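Long-range contact in electron transfer flavoprotein, alpha subunit (Thermotoga maritima, PDB 7KOE), which probably carries electrons, as the alpha subunit of an FAD-containing electron transfer flavoprotein that works together with a second flavoprotein chain: residues Y76-R90 against E104-L116. Numbering follows the deposited sequence.
Sequences YVNYLYKKALVDMVR and EGRELAGMVATEL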
# COMPACT_ATOMS: atom_id res chain seq x y z
N TYR B 76 46.02 -43.25 -0.63
CA TYR B 76 44.66 -42.83 -0.95
C TYR B 76 44.39 -43.10 -2.42
O TYR B 76 44.95 -42.43 -3.30
CB TYR B 76 44.43 -41.36 -0.63
CG TYR B 76 43.08 -40.89 -1.13
CD1 TYR B 76 41.91 -41.35 -0.55
CD2 TYR B 76 42.98 -40.00 -2.20
CE1 TYR B 76 40.68 -40.94 -1.01
CE2 TYR B 76 41.75 -39.58 -2.66
CZ TYR B 76 40.60 -40.06 -2.06
OH TYR B 76 39.38 -39.64 -2.51
N VAL B 77 43.54 -44.09 -2.69
CA VAL B 77 42.97 -44.30 -4.01
C VAL B 77 41.47 -44.37 -3.80
O VAL B 77 40.97 -45.28 -3.13
CB VAL B 77 43.49 -45.58 -4.69
CG1 VAL B 77 42.67 -45.88 -5.93
CG2 VAL B 77 44.95 -45.41 -5.06
N ASN B 78 40.74 -43.40 -4.37
CA ASN B 78 39.30 -43.33 -4.21
C ASN B 78 38.57 -44.48 -4.89
O ASN B 78 37.44 -44.79 -4.52
CB ASN B 78 38.79 -42.01 -4.78
CG ASN B 78 39.28 -41.77 -6.18
OD1 ASN B 78 40.38 -41.26 -6.39
ND2 ASN B 78 38.48 -42.16 -7.17
N TYR B 79 39.21 -45.10 -5.88
CA TYR B 79 38.64 -46.29 -6.50
C TYR B 79 38.62 -47.46 -5.53
O TYR B 79 37.67 -48.26 -5.54
CB TYR B 79 39.45 -46.63 -7.75
CG TYR B 79 39.14 -47.95 -8.37
CD1 TYR B 79 37.84 -48.27 -8.76
CD2 TYR B 79 40.14 -48.88 -8.60
CE1 TYR B 79 37.55 -49.49 -9.34
CE2 TYR B 79 39.86 -50.10 -9.18
CZ TYR B 79 38.57 -50.40 -9.55
OH TYR B 79 38.27 -51.61 -10.13
N LEU B 80 39.63 -47.57 -4.67
CA LEU B 80 39.70 -48.66 -3.71
C LEU B 80 38.91 -48.37 -2.45
O LEU B 80 38.33 -49.30 -1.86
CB LEU B 80 41.15 -48.95 -3.35
CG LEU B 80 42.05 -49.36 -4.52
CD1 LEU B 80 43.50 -49.41 -4.07
CD2 LEU B 80 41.61 -50.70 -5.08
N TYR B 81 38.88 -47.11 -2.01
CA TYR B 81 38.13 -46.75 -0.81
C TYR B 81 36.64 -46.91 -1.02
O TYR B 81 35.92 -47.33 -0.11
CB TYR B 81 38.45 -45.32 -0.41
CG TYR B 81 39.62 -45.14 0.52
CD1 TYR B 81 40.91 -45.44 0.10
CD2 TYR B 81 39.45 -44.65 1.80
CE1 TYR B 81 41.99 -45.27 0.94
CE2 TYR B 81 40.52 -44.47 2.65
CZ TYR B 81 41.78 -44.78 2.21
OH TYR B 81 42.85 -44.61 3.06
N LYS B 82 36.15 -46.55 -2.21
CA LYS B 82 34.72 -46.65 -2.50
C LYS B 82 34.25 -48.10 -2.55
O LYS B 82 33.11 -48.39 -2.20
CB LYS B 82 34.42 -45.94 -3.82
CG LYS B 82 32.94 -45.80 -4.18
CD LYS B 82 32.57 -46.73 -5.32
CE LYS B 82 33.32 -46.38 -6.58
NZ LYS B 82 32.97 -47.30 -7.70
N LYS B 83 35.12 -49.02 -2.97
CA LYS B 83 34.77 -50.43 -2.99
C LYS B 83 34.63 -50.99 -1.58
O LYS B 83 33.89 -51.95 -1.36
CB LYS B 83 35.80 -51.23 -3.77
CG LYS B 83 35.30 -52.55 -4.32
CD LYS B 83 36.23 -53.09 -5.39
CE LYS B 83 36.37 -52.12 -6.55
NZ LYS B 83 37.32 -52.62 -7.57
N ALA B 84 35.34 -50.40 -0.61
CA ALA B 84 35.28 -50.83 0.78
C ALA B 84 34.29 -50.03 1.61
O ALA B 84 33.71 -50.57 2.55
CB ALA B 84 36.67 -50.74 1.41
N LEU B 85 34.09 -48.75 1.30
CA LEU B 85 33.19 -47.90 2.07
C LEU B 85 31.76 -47.93 1.56
O LEU B 85 30.98 -47.05 1.92
CB LEU B 85 33.72 -46.47 2.11
CG LEU B 85 34.87 -46.32 3.09
CD1 LEU B 85 35.87 -45.31 2.58
CD2 LEU B 85 34.33 -45.90 4.43
N VAL B 86 31.43 -48.87 0.68
CA VAL B 86 30.04 -49.23 0.43
C VAL B 86 29.75 -50.67 0.82
O VAL B 86 28.58 -51.06 0.86
CB VAL B 86 29.61 -48.98 -1.03
CG1 VAL B 86 29.98 -47.57 -1.46
CG2 VAL B 86 30.23 -50.02 -1.95
N ASP B 87 30.78 -51.48 1.08
CA ASP B 87 30.56 -52.77 1.71
C ASP B 87 30.41 -52.64 3.21
O ASP B 87 29.67 -53.41 3.83
CB ASP B 87 31.70 -53.72 1.37
CG ASP B 87 31.57 -54.31 -0.03
OD1 ASP B 87 30.50 -54.14 -0.64
OD2 ASP B 87 32.53 -54.94 -0.51
N MET B 88 31.08 -51.66 3.82
CA MET B 88 30.95 -51.39 5.25
C MET B 88 29.76 -50.49 5.56
O MET B 88 29.52 -50.20 6.73
CB MET B 88 32.23 -50.76 5.78
CG MET B 88 33.44 -51.67 5.70
SD MET B 88 33.10 -53.33 6.32
CE MET B 88 33.36 -54.31 4.84
N VAL B 89 29.04 -50.04 4.54
CA VAL B 89 27.76 -49.37 4.73
C VAL B 89 26.60 -50.30 4.44
O VAL B 89 25.59 -50.25 5.16
CB VAL B 89 27.71 -48.09 3.86
CG1 VAL B 89 26.39 -47.37 3.99
CG2 VAL B 89 28.78 -47.16 4.30
N ARG B 90 26.73 -51.19 3.46
CA ARG B 90 25.70 -52.19 3.22
C ARG B 90 25.65 -53.23 4.33
O ARG B 90 24.58 -53.79 4.60
CB ARG B 90 25.93 -52.86 1.87
CG ARG B 90 25.39 -52.07 0.70
CD ARG B 90 25.74 -52.72 -0.62
NE ARG B 90 25.03 -52.11 -1.74
CZ ARG B 90 25.47 -51.05 -2.41
NH1 ARG B 90 26.63 -50.50 -2.09
NH2 ARG B 90 24.75 -50.55 -3.41
N GLU B 104 40.53 -35.13 -0.46
CA GLU B 104 40.20 -36.55 -0.57
C GLU B 104 38.81 -36.86 -0.03
O GLU B 104 38.15 -37.76 -0.55
CB GLU B 104 41.23 -37.41 0.17
CG GLU B 104 42.67 -37.00 -0.04
CD GLU B 104 43.20 -36.14 1.09
OE1 GLU B 104 42.42 -35.36 1.66
OE2 GLU B 104 44.40 -36.26 1.41
N GLY B 105 38.35 -36.12 0.97
CA GLY B 105 37.07 -36.39 1.58
C GLY B 105 35.88 -36.01 0.72
O GLY B 105 34.90 -36.75 0.66
N ARG B 106 35.96 -34.85 0.06
CA ARG B 106 34.89 -34.43 -0.83
C ARG B 106 34.84 -35.29 -2.09
O ARG B 106 33.76 -35.52 -2.64
CB ARG B 106 35.07 -32.97 -1.22
CG ARG B 106 35.09 -32.02 -0.05
CD ARG B 106 35.09 -30.58 -0.51
NE ARG B 106 33.84 -30.23 -1.18
CZ ARG B 106 33.31 -29.02 -1.18
NH1 ARG B 106 33.91 -28.03 -0.53
NH2 ARG B 106 32.17 -28.79 -1.81
N GLU B 107 36.00 -35.77 -2.55
CA GLU B 107 36.03 -36.63 -3.73
C GLU B 107 35.51 -38.02 -3.40
O GLU B 107 34.80 -38.63 -4.20
CB GLU B 107 37.45 -36.67 -4.28
CG GLU B 107 37.85 -37.95 -4.98
CD GLU B 107 39.20 -37.85 -5.63
OE1 GLU B 107 40.04 -37.06 -5.15
OE2 GLU B 107 39.43 -38.56 -6.63
N LEU B 108 35.82 -38.52 -2.20
CA LEU B 108 35.39 -39.85 -1.79
C LEU B 108 33.90 -39.90 -1.53
O LEU B 108 33.23 -40.89 -1.88
CB LEU B 108 36.15 -40.28 -0.54
CG LEU B 108 36.26 -41.74 -0.10
CD1 LEU B 108 37.58 -41.86 0.59
CD2 LEU B 108 35.15 -42.10 0.85
N ALA B 109 33.36 -38.87 -0.87
CA ALA B 109 31.95 -38.88 -0.50
C ALA B 109 31.04 -38.81 -1.71
O ALA B 109 29.94 -39.37 -1.68
CB ALA B 109 31.66 -37.72 0.45
N GLY B 110 31.48 -38.13 -2.77
CA GLY B 110 30.70 -38.11 -3.99
C GLY B 110 30.62 -39.46 -4.67
O GLY B 110 29.59 -39.79 -5.26
N MET B 111 31.69 -40.25 -4.60
CA MET B 111 31.65 -41.59 -5.17
C MET B 111 30.83 -42.54 -4.32
O MET B 111 30.20 -43.46 -4.86
CB MET B 111 33.07 -42.15 -5.33
CG MET B 111 34.04 -41.25 -6.04
SD MET B 111 35.54 -42.14 -6.48
CE MET B 111 34.93 -43.17 -7.81
N VAL B 112 30.83 -42.34 -3.01
CA VAL B 112 30.17 -43.27 -2.11
C VAL B 112 28.66 -43.08 -2.14
O VAL B 112 27.91 -44.05 -2.25
CB VAL B 112 30.75 -43.11 -0.68
CG1 VAL B 112 29.83 -43.71 0.36
CG2 VAL B 112 32.11 -43.77 -0.60
N ALA B 113 28.21 -41.82 -2.09
CA ALA B 113 26.79 -41.51 -1.95
C ALA B 113 25.97 -41.90 -3.17
O ALA B 113 24.76 -42.11 -3.03
CB ALA B 113 26.61 -40.03 -1.68
N THR B 114 26.57 -42.00 -4.34
CA THR B 114 25.86 -42.43 -5.53
C THR B 114 26.01 -43.92 -5.79
O THR B 114 25.49 -44.41 -6.80
CB THR B 114 26.32 -41.63 -6.74
OG1 THR B 114 25.57 -42.04 -7.89
CG2 THR B 114 27.75 -41.88 -7.00
N GLU B 115 26.72 -44.65 -4.94
CA GLU B 115 26.61 -46.10 -4.90
C GLU B 115 25.48 -46.53 -3.98
O GLU B 115 24.71 -47.43 -4.32
CB GLU B 115 27.92 -46.73 -4.42
CG GLU B 115 28.88 -47.11 -5.51
CD GLU B 115 28.38 -48.24 -6.39
OE1 GLU B 115 27.61 -49.09 -5.90
OE2 GLU B 115 28.77 -48.29 -7.58
N LEU B 116 25.38 -45.89 -2.81
CA LEU B 116 24.29 -46.12 -1.88
C LEU B 116 22.99 -45.47 -2.33
O LEU B 116 21.94 -45.79 -1.75
CB LEU B 116 24.66 -45.59 -0.50
CG LEU B 116 26.11 -45.80 -0.07
CD1 LEU B 116 26.39 -44.95 1.15
CD2 LEU B 116 26.39 -47.26 0.20
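E104 lays its CB over the centre of one face of the Y76 ring, a CH-pi contact of 3.6 Å to the centroid, while its carboxylate turns away to T102 through OE1. With CG anti to the backbone N (chi1 173°), Y76 swings its ring across the start of helix 103-113, and an alanine here would probably uncover the E104 methylene and leave a gap beside L108. E107 reaches N78, yet OE2 and N78 OD1, 2.9 Å apart, are both acceptors; R176 of the partner electron transfer flavoprotein chain joins them, salt-bridged to E107 and hydrogen-bonded to N78. L108 splits its methyls: CD1 lies at the edge of the Y76 ring and 3.6 Å from Y81 CD2, CD2 meets L85 CD1. M111 SD accepts a weak hydrogen bond from N78 ND2 (3.0 Å), and its CE touches K82 CE. V112 packs against L85 and V86. E115 offers its backbone O to R90 NH2 (3.3 Å), which sits above the carbonyl plane, and L116 packs on V86 and V89. Helices 78-84 and 104-113, crossing at -46°, and the stretch through V86, V89 and R90 thus join mainly through apolar packing, with N78 and E107 served by the partner subunit.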